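DltD domain-containing protein (PDB 7D78) probably acts as a thioesterase-type polyketide cyclase of the alpha/beta hydrolase fold, closing medium-ring lactones. Local coordinates at residues Met261-Leu266 and Ser270-Gln275; Val154-Ile159 and Thr298-Glu303; Gly136-Ala141 and Trp245-Ile250; Ile202-Ser207 and Gln240-Trp245. One frame throughout, in Å; residues are numbered along the deposited sequence.

Interaction 1: residues Met261-Leu266 and Ser270-Gln275; sequences MVTPEL and SPPEEQ
The shortest polar bond between Met261-Leu266 and Ser270-Gln275 runs from Thr263 OG1 to Gln275 OE1, at 2.8 Å. The hydroxyl lies well above the carbonyl plane of the amide, 43° out of it, rather than on a lone pair. The other end of the amide is gripped too: Gln275 NE2 gives to Ser270 O at 2.9 Å, with the acceptor close to the amide plane, and also to Asp267 OD2. Together these bonds fix the rotation of a buried amide. Gln275 runs extended beyond CG (chi2 -178°), which carries the amide from the helix toward the strand. Thr263 comes to it from the opposite direction and also lays CG2 against the amide carbon CD at 3.7 Å. Further along, Met261 SD rests 3.4 Å from Gln275 O. At the start of the helix the ring of Pro272 packs on the strand end, its CG 3.5 Å from Pro264 O and its CB 3.9 Å from Thr263 CG2. With an alanine for Gln275, the Thr263 hydroxyl, Ser270 O and Asp267 OD2 would probably lose this partner and a gap would open under the strand. The contact belongs to the beta-alpha-beta crossover of strand 259-264, helix 272-281 and strand 286-291. Through its bond to OD2, Gln275 probably helps position Asp267, the likely acid of a Ser-His-Asp triad with Ser134 and His296.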
# COMPACT_ATOMS: atom_id res chain seq x y z
N MET A 261 21.33 -6.42 -10.07
CA MET A 261 20.40 -7.53 -9.91
C MET A 261 21.12 -8.85 -10.16
O MET A 261 21.81 -9.01 -11.18
CB MET A 261 19.22 -7.40 -10.87
CG MET A 261 18.22 -8.53 -10.71
SD MET A 261 16.83 -8.37 -11.84
CE MET A 261 16.19 -6.76 -11.39
N VAL A 262 20.94 -9.79 -9.24
CA VAL A 262 21.45 -11.15 -9.36
C VAL A 262 20.26 -12.08 -9.52
O VAL A 262 19.44 -12.22 -8.60
CB VAL A 262 22.30 -11.53 -8.14
CG1 VAL A 262 22.82 -12.96 -8.29
CG2 VAL A 262 23.43 -10.54 -7.94
N THR A 263 20.17 -12.74 -10.68
CA THR A 263 19.05 -13.59 -11.03
C THR A 263 19.51 -15.03 -11.19
O THR A 263 20.48 -15.28 -11.93
CB THR A 263 18.40 -13.10 -12.33
OG1 THR A 263 17.79 -11.82 -12.10
CG2 THR A 263 17.34 -14.09 -12.84
N PRO A 264 18.86 -16.00 -10.54
CA PRO A 264 19.22 -17.40 -10.75
C PRO A 264 18.68 -17.88 -12.08
O PRO A 264 17.50 -17.67 -12.39
CB PRO A 264 18.55 -18.13 -9.58
CG PRO A 264 17.85 -17.04 -8.74
CD PRO A 264 17.69 -15.87 -9.66
N GLU A 265 19.54 -18.54 -12.87
CA GLU A 265 19.10 -19.08 -14.16
C GLU A 265 17.88 -19.97 -14.02
O GLU A 265 16.94 -19.88 -14.83
CB GLU A 265 20.24 -19.87 -14.83
CG GLU A 265 19.86 -20.36 -16.23
CD GLU A 265 20.80 -21.42 -16.77
OE1 GLU A 265 21.56 -22.02 -15.98
OE2 GLU A 265 20.78 -21.65 -18.00
N LEU A 266 17.86 -20.83 -13.02
CA LEU A 266 16.82 -21.83 -12.83
C LEU A 266 15.88 -21.46 -11.68
O LEU A 266 15.47 -22.32 -10.89
CB LEU A 266 17.43 -23.21 -12.61
CG LEU A 266 18.44 -23.60 -13.70
CD1 LEU A 266 19.07 -24.95 -13.41
CD2 LEU A 266 17.75 -23.60 -15.05
N SER A 270 10.65 -17.21 -8.66
CA SER A 270 10.45 -15.92 -9.31
C SER A 270 10.91 -16.05 -10.75
O SER A 270 12.12 -16.22 -11.00
CB SER A 270 11.23 -14.82 -8.59
OG SER A 270 11.17 -13.59 -9.29
N PRO A 271 10.01 -16.01 -11.73
CA PRO A 271 10.41 -16.23 -13.13
C PRO A 271 11.56 -15.33 -13.54
O PRO A 271 11.47 -14.10 -13.42
CB PRO A 271 9.14 -15.89 -13.91
CG PRO A 271 8.03 -16.26 -12.95
CD PRO A 271 8.55 -15.90 -11.58
N PRO A 272 12.69 -15.92 -13.98
CA PRO A 272 13.81 -15.08 -14.44
C PRO A 272 13.43 -14.04 -15.48
O PRO A 272 13.97 -12.93 -15.44
CB PRO A 272 14.80 -16.12 -15.00
CG PRO A 272 14.54 -17.34 -14.17
CD PRO A 272 13.05 -17.35 -13.91
N GLU A 273 12.51 -14.35 -16.40
CA GLU A 273 12.16 -13.33 -17.39
C GLU A 273 11.40 -12.17 -16.76
O GLU A 273 11.45 -11.05 -17.29
CB GLU A 273 11.35 -13.94 -18.53
CG GLU A 273 11.53 -13.22 -19.88
CD GLU A 273 12.86 -13.54 -20.57
OE1 GLU A 273 13.49 -14.58 -20.24
OE2 GLU A 273 13.27 -12.76 -21.46
N GLU A 274 10.70 -12.40 -15.65
CA GLU A 274 10.08 -11.30 -14.92
C GLU A 274 11.13 -10.41 -14.28
O GLU A 274 11.01 -9.17 -14.29
CB GLU A 274 9.12 -11.83 -13.85
CG GLU A 274 8.00 -10.88 -13.48
CD GLU A 274 6.92 -11.54 -12.64
OE1 GLU A 274 7.23 -12.47 -11.86
OE2 GLU A 274 5.74 -11.14 -12.76
N GLN A 275 12.17 -11.02 -13.71
CA GLN A 275 13.28 -10.26 -13.15
C GLN A 275 13.99 -9.47 -14.24
O GLN A 275 14.26 -8.27 -14.08
CB GLN A 275 14.25 -11.20 -12.43
CG GLN A 275 13.59 -12.11 -11.38
CD GLN A 275 14.59 -13.00 -10.67
OE1 GLN A 275 15.73 -12.58 -10.41
NE2 GLN A 275 14.18 -14.22 -10.34

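Interaction 2: residues Val154-Ile159 and Thr298-Glu303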
# COMPACT_ATOMS: atom_id res chain seq x y z
N VAL A 154 21.10 -3.50 -4.27
CA VAL A 154 21.44 -4.84 -4.71
C VAL A 154 20.22 -5.72 -4.48
O VAL A 154 19.77 -5.88 -3.34
CB VAL A 154 22.66 -5.40 -3.96
CG1 VAL A 154 22.87 -6.86 -4.33
CG2 VAL A 154 23.89 -4.57 -4.28
N MET A 155 19.68 -6.26 -5.56
CA MET A 155 18.53 -7.16 -5.49
C MET A 155 18.97 -8.55 -5.91
O MET A 155 19.46 -8.74 -7.03
CB MET A 155 17.39 -6.68 -6.39
CG MET A 155 16.73 -5.39 -5.93
SD MET A 155 15.31 -5.01 -6.96
CE MET A 155 16.10 -4.49 -8.47
N VAL A 156 18.80 -9.51 -5.02
CA VAL A 156 19.06 -10.91 -5.32
C VAL A 156 17.72 -11.61 -5.49
O VAL A 156 16.88 -11.57 -4.59
CB VAL A 156 19.91 -11.57 -4.22
CG1 VAL A 156 20.15 -13.04 -4.54
CG2 VAL A 156 21.21 -10.81 -4.07
N CYS A 157 17.54 -12.25 -6.65
CA CYS A 157 16.33 -12.98 -7.04
C CYS A 157 15.04 -12.27 -6.58
O CYS A 157 14.21 -12.88 -5.90
CB CYS A 157 16.37 -14.42 -6.53
SG CYS A 157 16.49 -14.63 -4.72
N PRO A 158 14.85 -11.01 -6.95
CA PRO A 158 13.63 -10.31 -6.51
C PRO A 158 12.37 -11.00 -7.03
O PRO A 158 12.33 -11.50 -8.15
CB PRO A 158 13.78 -8.91 -7.12
CG PRO A 158 14.70 -9.10 -8.29
CD PRO A 158 15.66 -10.17 -7.85
N ILE A 159 11.34 -11.03 -6.18
CA ILE A 159 10.02 -11.55 -6.54
C ILE A 159 9.12 -10.36 -6.85
O ILE A 159 8.97 -9.45 -6.03
CB ILE A 159 9.41 -12.40 -5.42
CG1 ILE A 159 10.18 -13.70 -5.21
CG2 ILE A 159 8.01 -12.81 -5.83
CD1 ILE A 159 9.63 -14.54 -4.03
N THR A 298 19.38 -21.22 -3.83
CA THR A 298 20.79 -21.60 -3.95
C THR A 298 21.60 -20.56 -4.71
O THR A 298 22.78 -20.79 -5.00
CB THR A 298 20.91 -22.96 -4.64
OG1 THR A 298 20.32 -22.89 -5.95
CG2 THR A 298 20.21 -24.05 -3.82
N VAL A 299 20.99 -19.42 -5.05
CA VAL A 299 21.67 -18.43 -5.88
C VAL A 299 22.94 -17.93 -5.19
O VAL A 299 23.90 -17.55 -5.87
CB VAL A 299 20.70 -17.29 -6.22
CG1 VAL A 299 20.16 -16.65 -4.93
CG2 VAL A 299 21.35 -16.27 -7.13
N LEU A 300 22.98 -17.94 -3.86
CA LEU A 300 24.15 -17.47 -3.12
C LEU A 300 24.89 -18.60 -2.40
O LEU A 300 25.63 -18.35 -1.45
CB LEU A 300 23.74 -16.38 -2.12
CG LEU A 300 23.17 -15.10 -2.76
CD1 LEU A 300 22.95 -13.99 -1.75
CD2 LEU A 300 24.08 -14.59 -3.88
N SER A 301 24.71 -19.84 -2.85
CA SER A 301 25.31 -21.00 -2.19
C SER A 301 26.11 -21.82 -3.20
O SER A 301 25.94 -21.68 -4.42
CB SER A 301 24.25 -21.90 -1.54
OG SER A 301 23.22 -21.15 -0.95
N GLY A 302 26.96 -22.70 -2.68
CA GLY A 302 27.66 -23.60 -3.57
C GLY A 302 28.71 -22.87 -4.38
O GLY A 302 29.13 -21.76 -4.06
N GLU A 303 29.13 -23.52 -5.46
CA GLU A 303 30.18 -22.92 -6.27
C GLU A 303 29.62 -21.77 -7.09
O GLU A 303 28.43 -21.72 -7.40
CB GLU A 303 30.85 -23.97 -7.16
CG GLU A 303 32.28 -23.59 -7.61
CD GLU A 303 33.08 -22.82 -6.55
OE1 GLU A 303 33.05 -23.20 -5.36
OE2 GLU A 303 33.74 -21.82 -6.92
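Val156 and Val299 meet methyl to methyl, CG1 on CG1 at 3.6 Å, and form the tight part of this contact. The two side chains cross at a slant. Val156 CG1 is anti to the backbone N (chi1 179°), which carries it off the end of the strand toward the loop; Val299 CG1 sits between its own backbone N and carbonyl carbon (chi1 58°), the crowded position. Val156 CG1 serves a second partner as well: Leu300 reaches toward it tip to tip, with CG 4.1 Å away. Cys157 completes the group more loosely, its SG 4.2 Å from Val299 CG1. The interface is wholly apolar. Val299 and Leu300 are the central residues of a type I turn, closed by Ser301 N on Thr298 O at 3.0 Å, and the turn presents both side chains to the strand end. The loose side begins just beyond it. Ser301, Gly302 and Glu303 lead away from the strand, Gly302 at a positive phi (71°) that favours glycine, and the last two are exposed. That side is held by polar bonds instead, with Lys294 NZ giving to both Ser301 O and Glu303 O. On the buried side, Cys157 touches Asp267 and His296 of the probable catalytic triad. The cluster is walled by Trp131 and Met133 of strand 127-133, by Pro264 at the end of strand 259-264, and by Val308 and Met312 of helix 305-319, between which the loop 298-303 inserts its two hydrophobic residues.

Interaction 3: residues Gly136-Ala141 and Trp245-Ile250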
# COMPACT_ATOMS: atom_id res chain seq x y z
N GLY A 136 12.73 -9.59 -0.08
CA GLY A 136 13.45 -8.47 0.51
C GLY A 136 14.17 -7.59 -0.50
O GLY A 136 14.38 -6.40 -0.25
N GLY A 137 14.58 -8.16 -1.63
CA GLY A 137 15.14 -7.33 -2.69
C GLY A 137 14.11 -6.38 -3.27
O GLY A 137 14.41 -5.21 -3.55
N THR A 138 12.88 -6.86 -3.44
CA THR A 138 11.82 -6.01 -3.97
C THR A 138 11.43 -4.94 -2.96
O THR A 138 11.22 -3.78 -3.33
CB THR A 138 10.61 -6.89 -4.34
OG1 THR A 138 11.07 -7.99 -5.14
CG2 THR A 138 9.57 -6.10 -5.13
N VAL A 139 11.36 -5.31 -1.68
CA VAL A 139 11.11 -4.33 -0.61
C VAL A 139 12.19 -3.26 -0.61
O VAL A 139 11.91 -2.07 -0.47
CB VAL A 139 11.03 -5.05 0.75
CG1 VAL A 139 11.14 -4.04 1.91
CG2 VAL A 139 9.74 -5.86 0.88
N SER A 140 13.45 -3.69 -0.76
CA SER A 140 14.55 -2.73 -0.73
C SER A 140 14.45 -1.73 -1.87
O SER A 140 14.79 -0.55 -1.71
CB SER A 140 15.90 -3.47 -0.78
OG SER A 140 16.09 -4.34 0.32
N ALA A 141 14.01 -2.18 -3.04
CA ALA A 141 13.85 -1.27 -4.17
C ALA A 141 12.83 -0.19 -3.86
O ALA A 141 13.02 0.98 -4.22
CB ALA A 141 13.44 -2.04 -5.42
N TRP A 245 -0.09 -4.32 -3.40
CA TRP A 245 1.26 -3.97 -3.81
C TRP A 245 1.43 -4.09 -5.31
O TRP A 245 1.09 -5.12 -5.91
CB TRP A 245 2.25 -4.91 -3.11
CG TRP A 245 3.67 -4.44 -3.03
CD1 TRP A 245 4.13 -3.15 -3.06
CD2 TRP A 245 4.83 -5.28 -2.86
NE1 TRP A 245 5.51 -3.14 -2.91
CE2 TRP A 245 5.96 -4.43 -2.79
CE3 TRP A 245 5.01 -6.67 -2.75
CZ2 TRP A 245 7.25 -4.93 -2.62
CZ3 TRP A 245 6.29 -7.15 -2.57
CH2 TRP A 245 7.40 -6.28 -2.50
N GLN A 246 1.97 -3.05 -5.93
CA GLN A 246 2.29 -3.04 -7.36
C GLN A 246 3.77 -2.73 -7.53
O GLN A 246 4.13 -1.63 -7.97
CB GLN A 246 1.42 -2.03 -8.10
CG GLN A 246 -0.08 -2.18 -7.78
CD GLN A 246 -0.63 -3.47 -8.30
OE1 GLN A 246 -0.25 -3.91 -9.39
NE2 GLN A 246 -1.51 -4.11 -7.53
N PRO A 247 4.65 -3.67 -7.17
CA PRO A 247 6.09 -3.33 -7.11
C PRO A 247 6.71 -3.01 -8.45
O PRO A 247 7.64 -2.20 -8.51
CB PRO A 247 6.72 -4.58 -6.49
CG PRO A 247 5.75 -5.69 -6.80
CD PRO A 247 4.39 -5.06 -6.77
N LYS A 248 6.23 -3.64 -9.54
CA LYS A 248 6.74 -3.28 -10.86
C LYS A 248 6.54 -1.79 -11.13
O LYS A 248 7.40 -1.16 -11.76
CB LYS A 248 6.06 -4.11 -11.95
CG LYS A 248 6.36 -5.60 -11.84
CD LYS A 248 5.62 -6.41 -12.91
CE LYS A 248 5.91 -7.90 -12.77
NZ LYS A 248 5.07 -8.72 -13.70
N GLU A 249 5.45 -1.21 -10.63
CA GLU A 249 5.24 0.22 -10.82
C GLU A 249 6.17 1.03 -9.93
O GLU A 249 6.70 2.06 -10.37
CB GLU A 249 3.78 0.60 -10.54
CG GLU A 249 2.77 -0.20 -11.34
CD GLU A 249 3.08 -0.21 -12.83
OE1 GLU A 249 3.48 0.84 -13.38
OE2 GLU A 249 2.93 -1.27 -13.45
N ILE A 250 6.39 0.59 -8.69
CA ILE A 250 7.27 1.33 -7.78
C ILE A 250 8.72 1.26 -8.26
O ILE A 250 9.47 2.24 -8.13
CB ILE A 250 7.13 0.82 -6.33
CG1 ILE A 250 5.68 0.96 -5.86
CG2 ILE A 250 8.02 1.61 -5.41
CD1 ILE A 250 5.38 0.16 -4.62
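Thr138 meets the indole of Trp245 and the ring of Pro247 at once. Its CB already lies 3.7 Å from Trp245 CH2. There the chain forks. CG2, the branch anti to the backbone N, comes still closer to Trp245 CH2, at 3.4 Å, and touches Pro247 CB at 3.5 Å, so one methyl fills the angle between the two rings. OG1 is used elsewhere, in a hydrogen bond with Ile159 O that satisfies the polar branch in a buried setting. The next residue, Val139, brings CG2 to the same indole atom, CH2, at 4.1 Å. On the opposing segment Pro247 CB lies 3.8 Å above one face of the Trp245 ring, toward its rim. Cutting the indole of Trp245 back to an alanine is likely to open a gap between the two segments and leave Thr138 CG2 and Val139 CG2 without much of their packing. Gly136, at the start of Gly136-Ala141, fits the GxSxG pattern of a nucleophile elbow, and its O takes Ser140 OG at 2.7 Å on the face opposite to Ser140 N. The indole also packs on Phe135, Phe162 and helix 103-118, while Ala141 turns to strand 150-156 and Ile250 touches Trp244 of the second subunit; helix 135-146 is thus lodged between the sheet and the junction of helices 238-244 and 247-251.

Interaction 4: residues Ile202-Ser207 and Gln240-Trp245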
# COMPACT_ATOMS: atom_id res chain seq x y z
N ILE A 202 -2.86 -17.98 -2.72
CA ILE A 202 -2.82 -17.04 -3.85
C ILE A 202 -1.95 -17.54 -4.99
O ILE A 202 -1.95 -16.92 -6.07
CB ILE A 202 -2.36 -15.63 -3.41
CG1 ILE A 202 -0.90 -15.63 -2.97
CG2 ILE A 202 -3.25 -15.09 -2.28
CD1 ILE A 202 -0.35 -14.21 -2.67
N GLY A 203 -1.22 -18.63 -4.80
CA GLY A 203 -0.37 -19.16 -5.85
C GLY A 203 0.98 -18.49 -6.00
O GLY A 203 1.52 -18.43 -7.11
N MET A 204 1.57 -18.00 -4.91
CA MET A 204 2.80 -17.22 -5.03
C MET A 204 4.03 -18.11 -4.97
O MET A 204 4.00 -19.20 -4.39
CB MET A 204 2.89 -16.16 -3.92
CG MET A 204 2.93 -16.72 -2.50
SD MET A 204 3.29 -15.46 -1.22
CE MET A 204 5.06 -15.30 -1.42
N ALA A 205 5.11 -17.63 -5.58
CA ALA A 205 6.47 -18.14 -5.34
C ALA A 205 6.60 -19.63 -5.66
O ALA A 205 7.21 -20.39 -4.90
CB ALA A 205 6.92 -17.85 -3.91
N GLY A 206 6.04 -20.05 -6.78
CA GLY A 206 6.19 -21.42 -7.24
C GLY A 206 5.09 -22.35 -6.81
O GLY A 206 5.21 -23.56 -7.04
N SER A 207 4.01 -21.83 -6.21
CA SER A 207 2.91 -22.66 -5.73
C SER A 207 2.33 -23.49 -6.86
O SER A 207 1.96 -22.97 -7.91
CB SER A 207 1.83 -21.77 -5.11
OG SER A 207 0.65 -22.49 -4.81
N GLN A 240 -3.73 -9.81 1.64
CA GLN A 240 -4.37 -8.53 1.36
C GLN A 240 -3.33 -7.47 1.02
O GLN A 240 -3.49 -6.70 0.07
CB GLN A 240 -5.23 -8.10 2.55
CG GLN A 240 -5.88 -6.73 2.38
CD GLN A 240 -6.89 -6.70 1.25
OE1 GLN A 240 -6.58 -6.29 0.12
NE2 GLN A 240 -8.10 -7.15 1.53
N LYS A 241 -2.24 -7.41 1.81
CA LYS A 241 -1.17 -6.46 1.52
C LYS A 241 -0.55 -6.74 0.15
O LYS A 241 -0.23 -5.81 -0.59
CB LYS A 241 -0.11 -6.52 2.62
CG LYS A 241 -0.66 -6.40 4.05
CD LYS A 241 -1.55 -5.16 4.18
CE LYS A 241 -2.21 -5.08 5.55
NZ LYS A 241 -3.06 -3.84 5.66
N LEU A 242 -0.37 -8.02 -0.19
CA LEU A 242 0.20 -8.36 -1.48
C LEU A 242 -0.75 -8.03 -2.62
O LEU A 242 -0.30 -7.77 -3.74
CB LEU A 242 0.58 -9.84 -1.52
CG LEU A 242 1.61 -10.29 -0.47
CD1 LEU A 242 1.99 -11.74 -0.71
CD2 LEU A 242 2.86 -9.39 -0.53
N ALA A 243 -2.07 -8.04 -2.37
CA ALA A 243 -3.01 -7.68 -3.42
C ALA A 243 -2.86 -6.22 -3.81
O ALA A 243 -2.99 -5.87 -4.99
CB ALA A 243 -4.45 -7.96 -2.97
N TRP A 244 -2.61 -5.36 -2.82
CA TRP A 244 -2.47 -3.92 -3.05
C TRP A 244 -1.15 -3.58 -3.73
O TRP A 244 -1.10 -2.65 -4.54
CB TRP A 244 -2.53 -3.17 -1.72
CG TRP A 244 -3.79 -3.24 -0.86
CD1 TRP A 244 -3.84 -3.25 0.51
CD2 TRP A 244 -5.16 -3.26 -1.30
NE1 TRP A 244 -5.14 -3.27 0.94
CE2 TRP A 244 -5.97 -3.28 -0.14
CE3 TRP A 244 -5.78 -3.26 -2.55
CZ2 TRP A 244 -7.36 -3.31 -0.20
CZ3 TRP A 244 -7.16 -3.28 -2.61
CH2 TRP A 244 -7.94 -3.31 -1.44
N TRP A 245 -0.09 -4.32 -3.40
CA TRP A 245 1.26 -3.97 -3.81
C TRP A 245 1.43 -4.09 -5.31
O TRP A 245 1.09 -5.12 -5.91
CB TRP A 245 2.25 -4.91 -3.11
CG TRP A 245 3.67 -4.44 -3.03
CD1 TRP A 245 4.13 -3.15 -3.06
CD2 TRP A 245 4.83 -5.28 -2.86
NE1 TRP A 245 5.51 -3.14 -2.91
CE2 TRP A 245 5.96 -4.43 -2.79
CE3 TRP A 245 5.01 -6.67 -2.75
CZ2 TRP A 245 7.25 -4.93 -2.62
CZ3 TRP A 245 6.29 -7.15 -2.57
CH2 TRP A 245 7.40 -6.28 -2.50
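In the region inserted between strands 150-156 and 259-264, where alpha/beta hydrolases commonly carry their cap, Ile202 and Met204 of a loop close on Leu242 of helix 238-244. One methyl does the work on the helix side: Leu242 CD1 lies 3.9 Å from Ile202 CD1 and 4.0 Å from Met204 SD. These two atoms are themselves 4.1 Å apart, Ile202 CD1 to Met204 SD, so the three form a nearly equilateral cluster. Both loop side chains cross Leu242 at about a right angle. Met204 runs extended to its sulfur (chi2 171°), which brings SD to Leu242, and only CE turns aside. Gly203, whose backbone angles call for glycine, separates the two hydrophobic residues, and a type I' turn follows from Met204 to Ser207, closed by Ser207 N on Met204 O at 3.2 Å. Asn200 OD1 accepts from Met204 N and so anchors the loop. Behind Leu242 stand Phe135 and Pro103; on another side of the helix, Lys241 and Trp244 bind Glu108 of the second subunit. Met204 also touches Phe60, and a glycerol lies about 5 Å from its side chain, which is consistent with the border of a pocket. The two segments meet through apolar side chains alone, so the contact rests on van der Waals packing and burial of these groups, while Asn200 and the turn set the loop's position.

In the fold
All four contacts are buried, but their surroundings differ. Interactions 1 and 2 sit at the ends of neighbouring strands, 259-264 and 150-156, beside the probable triad; they touch through Ser270 OG and Pro158 O. Interaction 1 alone spans its segments with a hydrogen bond, whereas the other three are joined by apolar contacts. Interactions 3 and 4 share Trp245, involve the successive helices 238-244 and 247-251 and reach the second subunit. Interaction 3 is tied to interaction 2 by Pro158 packing on Thr138 and to interaction 1 by the salt bridge from Lys248 to Glu274. Interaction 4, in the inserted region, buries the least surface.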